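Local coordinates for DNA mismatch repair protein MutL (Aquifex aeolicus, PDB 6LZI) that probably acts in DNA mismatch repair, with an ATPase domain of the Bergerat fold that binds ADP in this structure, at residues 115-120 with 125-130; 170-175 with 262-267. All coordinates share one frame; numbering follows the deposited sequence.

Contact 1. Residues 115-120 with 125-130; sequences EIEVEA and GTRRVG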
ATOM      1  N   GLU A 115       3.756 -23.707   2.377  1.00 23.19           N
ATOM      2  CA  GLU A 115       2.529 -23.009   2.752  1.00 26.76           C
ATOM      3  C   GLU A 115       2.179 -23.342   4.199  1.00 25.85           C
ATOM      4  O   GLU A 115       2.255 -24.493   4.598  1.00 25.80           O
ATOM      5  CB  GLU A 115       1.401 -23.431   1.817  1.00 30.19           C
ATOM      6  CG  GLU A 115       0.079 -22.886   2.326  1.00 34.55           C
ATOM      7  CD  GLU A 115      -1.049 -23.214   1.440  1.00 35.76           C
ATOM      8  OE1 GLU A 115      -0.993 -22.837   0.279  1.00 32.61           O
ATOM      9  OE2 GLU A 115      -1.989 -23.877   1.905  1.00 41.61           O
ATOM     10  N   ILE A 116       1.851 -22.334   4.993  1.00 21.67           N
ATOM     11  CA  ILE A 116       1.428 -22.564   6.373  1.00 25.38           C
ATOM     12  C   ILE A 116       0.006 -22.061   6.507  1.00 23.29           C
ATOM     13  O   ILE A 116      -0.392 -21.067   5.884  1.00 25.09           O
ATOM     14  CB  ILE A 116       2.363 -21.862   7.379  1.00 24.07           C
ATOM     15  CG1 ILE A 116       1.946 -22.169   8.813  1.00 30.05           C
ATOM     16  CG2 ILE A 116       2.390 -20.348   7.178  1.00 28.18           C
ATOM     17  CD1 ILE A 116       3.100 -22.175   9.808  1.00 33.61           C
ATOM     18  N   GLU A 117      -0.797 -22.788   7.250  1.00 27.93           N
ATOM     19  CA  GLU A 117      -2.192 -22.440   7.406  1.00 25.10           C
ATOM     20  C   GLU A 117      -2.501 -22.280   8.895  1.00 28.16           C
ATOM     21  O   GLU A 117      -2.025 -23.053   9.734  1.00 28.67           O
ATOM     22  CB  GLU A 117      -3.128 -23.485   6.760  1.00 30.55           C
ATOM     23  CG  GLU A 117      -4.588 -23.107   6.937  1.00 35.70           C
ATOM     24  CD  GLU A 117      -5.551 -24.043   6.199  1.00 42.34           C
ATOM     25  OE1 GLU A 117      -5.129 -25.154   5.867  1.00 38.72           O
ATOM     26  OE2 GLU A 117      -6.714 -23.665   5.953  1.00 46.31           O
ATOM     27  N   VAL A 118      -3.216 -21.213   9.225  1.00 28.42           N
ATOM     28  CA  VAL A 118      -3.434 -20.866  10.630  1.00 27.90           C
ATOM     29  C   VAL A 118      -4.883 -20.440  10.749  1.00 29.72           C
ATOM     30  O   VAL A 118      -5.414 -19.772   9.860  1.00 31.76           O
ATOM     31  CB  VAL A 118      -2.487 -19.742  11.110  1.00 32.74           C
ATOM     32  CG1 VAL A 118      -2.890 -19.216  12.471  1.00 33.81           C
ATOM     33  CG2 VAL A 118      -1.032 -20.226  11.114  1.00 37.53           C
ATOM     34  N   GLU A 119      -5.515 -20.777  11.864  1.00 30.89           N
ATOM     35  CA  GLU A 119      -6.827 -20.249  12.157  1.00 30.60           C
ATOM     36  C   GLU A 119      -6.787 -19.628  13.540  1.00 30.84           C
ATOM     37  O   GLU A 119      -6.533 -20.331  14.528  1.00 31.54           O
ATOM     38  CB  GLU A 119      -7.876 -21.347  12.108  1.00 36.22           C
ATOM     39  CG  GLU A 119      -9.274 -20.832  12.184  1.00 47.65           C
ATOM     40  CD  GLU A 119     -10.242 -21.930  12.551  1.00 54.40           C
ATOM     41  OE1 GLU A 119     -10.621 -22.016  13.746  1.00 55.24           O
ATOM     42  OE2 GLU A 119     -10.598 -22.712  11.640  1.00 54.96           O
ATOM     43  N   ALA A 120      -7.073 -18.328  13.612  1.00 29.89           N
ATOM     44  CA  ALA A 120      -7.127 -17.639  14.889  1.00 34.27           C
ATOM     45  C   ALA A 120      -5.939 -17.994  15.782  1.00 33.80           C
ATOM     46  O   ALA A 120      -6.077 -18.267  16.983  1.00 35.82           O
ATOM     47  CB  ALA A 120      -8.453 -17.936  15.565  1.00 36.27           C
ATOM     48  N   GLY A 125      -1.413 -26.707   9.837  1.00 43.02           N
ATOM     49  CA  GLY A 125      -0.543 -27.562   9.055  1.00 40.94           C
ATOM     50  C   GLY A 125       0.287 -26.727   8.109  1.00 33.10           C
ATOM     51  O   GLY A 125       0.078 -25.530   7.949  1.00 27.91           O
ATOM     52  N   THR A 126       1.254 -27.397   7.487  1.00 33.51           N
ATOM     53  CA  THR A 126       2.075 -26.837   6.434  1.00 34.84           C
ATOM     54  C   THR A 126       2.116 -27.826   5.296  1.00 31.52           C
ATOM     55  O   THR A 126       1.858 -29.027   5.463  1.00 35.84           O
ATOM     56  CB  THR A 126       3.522 -26.561   6.840  1.00 39.90           C
ATOM     57  OG1 THR A 126       4.234 -27.808   6.898  1.00 44.42           O
ATOM     58  CG2 THR A 126       3.566 -25.896   8.199  1.00 39.41           C
ATOM     59  N   ARG A 127       2.527 -27.309   4.154  1.00 31.25           N
ATOM     60  CA  ARG A 127       2.480 -28.103   2.938  1.00 28.40           C
ATOM     61  C   ARG A 127       3.559 -27.604   1.991  1.00 29.07           C
ATOM     62  O   ARG A 127       3.829 -26.407   1.928  1.00 26.20           O
ATOM     63  CB  ARG A 127       1.117 -27.978   2.259  1.00 30.90           C
ATOM     64  CG  ARG A 127      -0.034 -28.786   2.913  1.00 38.82           C
ATOM     65  CD  ARG A 127      -1.374 -28.218   2.488  1.00 47.27           C
ATOM     66  NE  ARG A 127      -1.968 -27.426   3.560  1.00 57.04           N
ATOM     67  CZ  ARG A 127      -2.736 -26.366   3.351  1.00 63.82           C
ATOM     68  NH1 ARG A 127      -2.999 -25.977   2.110  1.00 69.60           N
ATOM     69  NH2 ARG A 127      -3.232 -25.693   4.374  1.00 63.04           N
ATOM     70  N   ARG A 128       4.099 -28.536   1.191  1.00 31.00           N
ATOM     71  CA  ARG A 128       4.924 -28.142   0.045  1.00 30.10           C
ATOM     72  C   ARG A 128       4.037 -27.729  -1.123  1.00 31.18           C
ATOM     73  O   ARG A 128       3.017 -28.360  -1.382  1.00 30.00           O
ATOM     74  CB  ARG A 128       5.820 -29.309  -0.371  1.00 31.09           C
ATOM     75  CG  ARG A 128       6.732 -29.789   0.749  1.00 32.77           C
ATOM     76  CD  ARG A 128       7.332 -31.200   0.467  1.00 38.23           C
ATOM     77  NE  ARG A 128       7.977 -31.289  -0.853  1.00 44.19           N
ATOM     78  CZ  ARG A 128       8.158 -32.425  -1.525  1.00 43.51           C
ATOM     79  NH1 ARG A 128       7.705 -33.599  -1.019  1.00 39.87           N
ATOM     80  NH2 ARG A 128       8.761 -32.404  -2.728  1.00 42.13           N
ATOM     81  N   VAL A 129       4.390 -26.654  -1.809  1.00 27.31           N
ATOM     82  CA  VAL A 129       3.509 -26.137  -2.868  1.00 29.06           C
ATOM     83  C   VAL A 129       4.341 -25.699  -4.051  1.00 31.40           C
ATOM     84  O   VAL A 129       5.450 -25.174  -3.882  1.00 34.63           O
ATOM     85  CB  VAL A 129       2.585 -24.988  -2.391  1.00 28.49           C
ATOM     86  CG1 VAL A 129       1.647 -25.475  -1.273  1.00 29.22           C
ATOM     87  CG2 VAL A 129       3.405 -23.785  -1.901  1.00 25.97           C
ATOM     88  N   GLY A 130       3.816 -25.942  -5.266  1.00 30.97           N
ATOM     89  CA  GLY A 130       4.461 -25.373  -6.448  1.00 31.49           C
ATOM     90  C   GLY A 130       3.992 -23.945  -6.698  1.00 31.82           C
ATOM     91  O   GLY A 130       2.784 -23.699  -6.776  1.00 29.14           O
TER

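Contact 2. Residues 170-175 with 262-267; sequences YALTNP and VLYAEL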
ATOM      1  N   TYR A 170       0.803   3.907  -1.568  1.00 22.86           N
ATOM      2  CA  TYR A 170       2.019   3.139  -1.837  1.00 20.67           C
ATOM      3  C   TYR A 170       2.483   3.302  -3.295  1.00 21.49           C
ATOM      4  O   TYR A 170       3.691   3.336  -3.599  1.00 21.51           O
ATOM      5  CB  TYR A 170       1.730   1.657  -1.610  1.00 19.89           C
ATOM      6  CG  TYR A 170       1.754   1.235  -0.181  1.00 21.14           C
ATOM      7  CD1 TYR A 170       2.906   1.232   0.500  1.00 23.30           C
ATOM      8  CD2 TYR A 170       0.609   0.749   0.451  1.00 17.90           C
ATOM      9  CE1 TYR A 170       2.972   0.811   1.786  1.00 27.12           C
ATOM     10  CE2 TYR A 170       0.655   0.304   1.780  1.00 23.12           C
ATOM     11  CZ  TYR A 170       1.861   0.366   2.428  1.00 26.49           C
ATOM     12  OH  TYR A 170       2.023  -0.100   3.720  1.00 32.08           O
ATOM     13  N   ALA A 171       1.547   3.362  -4.223  1.00 17.54           N
ATOM     14  CA  ALA A 171       2.036   3.538  -5.579  1.00 15.08           C
ATOM     15  C   ALA A 171       2.697   4.902  -5.776  1.00 18.14           C
ATOM     16  O   ALA A 171       3.636   5.025  -6.592  1.00 23.43           O
ATOM     17  CB  ALA A 171       0.940   3.450  -6.635  1.00 18.28           C
ATOM     18  N   LEU A 172       2.218   5.912  -5.061  1.00 22.32           N
ATOM     19  CA  LEU A 172       2.832   7.223  -5.235  1.00 21.50           C
ATOM     20  C   LEU A 172       4.263   7.324  -4.713  1.00 23.41           C
ATOM     21  O   LEU A 172       4.984   8.240  -5.158  1.00 24.53           O
ATOM     22  CB  LEU A 172       1.953   8.287  -4.588  1.00 20.81           C
ATOM     23  CG  LEU A 172       0.665   8.612  -5.409  1.00 20.59           C
ATOM     24  CD1 LEU A 172      -0.423   9.351  -4.556  1.00 18.83           C
ATOM     25  CD2 LEU A 172       0.895   9.380  -6.707  1.00 19.40           C
ATOM     26  N   THR A 173       4.706   6.456  -3.796  1.00 22.06           N
ATOM     27  CA  THR A 173       6.085   6.502  -3.329  1.00 22.95           C
ATOM     28  C   THR A 173       6.917   5.352  -3.841  1.00 21.56           C
ATOM     29  O   THR A 173       8.054   5.196  -3.420  1.00 22.06           O
ATOM     30  CB  THR A 173       6.136   6.495  -1.808  1.00 28.43           C
ATOM     31  OG1 THR A 173       5.321   5.436  -1.283  1.00 33.58           O
ATOM     32  CG2 THR A 173       5.567   7.819  -1.355  1.00 28.08           C
ATOM     33  N   ASN A 174       6.349   4.525  -4.697  1.00 22.27           N
ATOM     34  CA  ASN A 174       7.059   3.375  -5.214  1.00 22.46           C
ATOM     35  C   ASN A 174       6.873   3.286  -6.706  1.00 26.97           C
ATOM     36  O   ASN A 174       6.218   2.363  -7.194  1.00 23.76           O
ATOM     37  CB  ASN A 174       6.543   2.117  -4.521  1.00 21.44           C
ATOM     38  CG  ASN A 174       6.995   2.041  -3.085  1.00 23.36           C
ATOM     39  OD1 ASN A 174       8.139   1.662  -2.818  1.00 26.23           O
ATOM     40  ND2 ASN A 174       6.100   2.438  -2.138  1.00 20.90           N
ATOM     41  N   PRO A 175       7.379   4.264  -7.456  1.00 26.53           N
ATOM     42  CA  PRO A 175       7.063   4.284  -8.877  1.00 21.53           C
ATOM     43  C   PRO A 175       7.764   3.176  -9.618  1.00 24.81           C
ATOM     44  O   PRO A 175       7.332   2.874 -10.708  1.00 23.27           O
ATOM     45  CB  PRO A 175       7.519   5.691  -9.334  1.00 22.69           C
ATOM     46  CG  PRO A 175       8.562   6.006  -8.434  1.00 24.18           C
ATOM     47  CD  PRO A 175       8.113   5.495  -7.078  1.00 21.59           C
ATOM     48  N   VAL A 262       0.559  17.183  -5.130  1.00 29.00           N
ATOM     49  CA  VAL A 262       1.243  16.043  -4.559  1.00 28.34           C
ATOM     50  C   VAL A 262       2.613  16.526  -4.180  1.00 28.97           C
ATOM     51  O   VAL A 262       3.423  16.849  -5.051  1.00 27.38           O
ATOM     52  CB  VAL A 262       1.344  14.849  -5.519  1.00 30.96           C
ATOM     53  CG1 VAL A 262       1.991  13.674  -4.784  1.00 28.38           C
ATOM     54  CG2 VAL A 262      -0.031  14.513  -6.105  1.00 29.45           C
ATOM     55  N   LEU A 263       2.885  16.567  -2.885  1.00 29.59           N
ATOM     56  CA  LEU A 263       4.106  17.153  -2.370  1.00 32.98           C
ATOM     57  C   LEU A 263       4.996  16.072  -1.776  1.00 29.98           C
ATOM     58  O   LEU A 263       4.600  15.372  -0.839  1.00 31.46           O
ATOM     59  CB  LEU A 263       3.798  18.215  -1.316  1.00 34.84           C
ATOM     60  CG  LEU A 263       4.989  18.799  -0.546  1.00 40.80           C
ATOM     61  CD1 LEU A 263       5.860  19.675  -1.444  1.00 41.32           C
ATOM     62  CD2 LEU A 263       4.493  19.592   0.649  1.00 48.04           C
ATOM     63  N   TYR A 264       6.201  15.961  -2.315  1.00 32.87           N
ATOM     64  CA  TYR A 264       7.247  15.094  -1.777  1.00 34.80           C
ATOM     65  C   TYR A 264       8.258  15.969  -1.061  1.00 37.39           C
ATOM     66  O   TYR A 264       8.988  16.732  -1.699  1.00 38.07           O
ATOM     67  CB  TYR A 264       7.926  14.305  -2.896  1.00 28.84           C
ATOM     68  CG  TYR A 264       6.960  13.386  -3.602  1.00 24.63           C
ATOM     69  CD1 TYR A 264       6.140  13.858  -4.654  1.00 25.72           C
ATOM     70  CD2 TYR A 264       6.858  12.072  -3.198  1.00 23.81           C
ATOM     71  CE1 TYR A 264       5.249  12.952  -5.278  1.00 25.40           C
ATOM     72  CE2 TYR A 264       5.946  11.182  -3.810  1.00 23.24           C
ATOM     73  CZ  TYR A 264       5.179  11.662  -4.869  1.00 24.20           C
ATOM     74  OH  TYR A 264       4.262  10.828  -5.477  1.00 24.79           O
ATOM     75  N   ALA A 265       8.284  15.871   0.262  1.00 43.27           N
ATOM     76  CA  ALA A 265       9.206  16.630   1.085  1.00 41.07           C
ATOM     77  C   ALA A 265      10.283  15.691   1.614  1.00 42.18           C
ATOM     78  O   ALA A 265       9.987  14.570   2.042  1.00 43.85           O
ATOM     79  CB  ALA A 265       8.474  17.299   2.250  1.00 41.44           C
ATOM     80  N   GLU A 266      11.523  16.162   1.578  1.00 47.75           N
ATOM     81  CA  GLU A 266      12.678  15.473   2.132  1.00 52.73           C
ATOM     82  C   GLU A 266      13.302  16.393   3.169  1.00 56.32           C
ATOM     83  O   GLU A 266      13.726  17.505   2.838  1.00 52.49           O
ATOM     84  CB  GLU A 266      13.684  15.136   1.035  1.00 57.50           C
ATOM     85  CG  GLU A 266      14.542  13.901   1.304  1.00 62.88           C
ATOM     86  CD  GLU A 266      15.933  14.073   0.739  1.00 64.81           C
ATOM     87  OE1 GLU A 266      16.611  15.055   1.120  1.00 65.86           O
ATOM     88  OE2 GLU A 266      16.333  13.261  -0.124  1.00 61.98           O
ATOM     89  N   LEU A 267      13.348  15.935   4.413  1.00 62.74           N
ATOM     90  CA  LEU A 267      13.865  16.714   5.523  1.00 65.10           C
ATOM     91  C   LEU A 267      14.796  15.855   6.364  1.00 65.49           C
ATOM     92  O   LEU A 267      14.604  14.632   6.457  1.00 58.87           O
ATOM     93  CB  LEU A 267      12.724  17.251   6.401  1.00 65.03           C
ATOM     94  CG  LEU A 267      11.955  18.435   5.814  1.00 62.77           C
ATOM     95  CD1 LEU A 267      10.447  18.199   5.842  1.00 59.94           C
ATOM     96  CD2 LEU A 267      12.327  19.723   6.549  1.00 67.97           C
TER

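Contact 1. Residues 115-120 with 125-130
G125 presents its carbonyl to E117: the backbone N of E117 donates to G125 O over 3.0 Å, one of three backbone hydrogen bonds that fit the register E117-G125, I116-T126, E115-R127. The phi of this glycine is positive, and a CB on this residue would be jammed against the carbonyl O of L124. T126 and I116 form an antiparallel non-hydrogen-bonded pair. Here T126 CA comes within 3.0 Å of E115 O, close enough for a CA-H...O contact, while the methyl CG2 of T126 sits 4.1 Å from CD1 of I116. R127 then forms a hydrogen-bonded pair with E115, its N giving to E115 O (2.9 Å) and its O receiving from E115 N (2.7 Å). These alternating pairs, with strand axes 154° apart, identify an antiparallel beta hairpin; its second strand, 122-129, is an outermost strand of the ATPase-domain sheet. On the face shared by E115, E117 and R127, the arginine chain bends at chi3 and turns its guanidinium toward the first strand. E117 keeps CG anti to its backbone N (chi1 180°), and the extended chain carries OE1 to the guanidinium edge, where it forms a salt bridge with R127 NH2 at 2.5 Å. The carboxylate and guanidinium are not coplanar, their planes standing 63° apart. With a leucine in place of E117, NH2 of R127 would probably lose this carboxylate mate and the guanidinium be left freer to turn. E115 belongs to the same salt-bridge network; its OE2 is modelled over one guanidinium face, but the places of OE2 and R127 NH1 are both less sure. Its OE1 has R104 as partner. Beyond R127, V129 lays CG1 across the E115 side chain at about a right angle, 3.7 Å from E115 CB.

Contact 2. Residues 170-175 with 262-267
With CG anti to its carbonyl carbon (chi1 -62°), Y264 sends its ring out from the strand toward L172 and T173 of segment 170-175. T173 has OG1 between its backbone N and carbonyl carbon (chi1 50°), which leaves CG2 anti to the carbonyl carbon and directed to the edge of the Y264 ring. The hydroxyl of Y264 donates to the backbone carbonyl of L172, with OH and O 2.7 Å apart. The donor stands 35° from the carbonyl plane, so the approach is tilted rather than flat. L172 O also lies near the plane of the ring, at its edge, 3.4 Å from Y264 CE2. The same hydroxyl is flanked by the leucine side chain, which crosses the tyrosine at about a right angle: L172 CB is 3.5 Å and L172 CD2 3.9 Å from Y264 OH. T173 CG2 completes the contact, 4.2 Å from Y264 CE2. The contact ties helix 156-173, which packs on helix 16-29 of the ATPase region through Y170, to strand 260-266, the middle strand of the five-stranded sheet of the probable S5-like domain. F236, on the adjacent strand 232-237, meets the Y264 ring and also touches L172 and T173. Close by, Y170 O receives both T173 N and the side chain of N174, whose ND2 lies 3.0 Å from that oxygen. The chemistry across the interface is thus a single neutral hydrogen bond set among L172, the T173 methyl and the F236 ring: the tyrosine hydroxyl donates to a main-chain oxygen, an acceptor that does not depend on the identity of the leucine side chain.

Contact 1 and contact 2 lie on opposite sides of the chain's centre, their own centres 36 Å apart and their nearest atoms about 21 Å apart, so neither touches the other. They follow in series along the chain. Contact 1 pairs the last two strands at one margin of the eight-stranded sheet, whereas contact 2 reaches from helix 156-173 to the second, five-stranded sheet. In contact 1 the side chain of I116 is about 10 Å from the bound ADP. For contact 2 the tie to the nucleotide is indirect: its neighbours Y170 and N174, in segment 170-175, pack on helix 16-29, which carries the pocket residues N26 and S27.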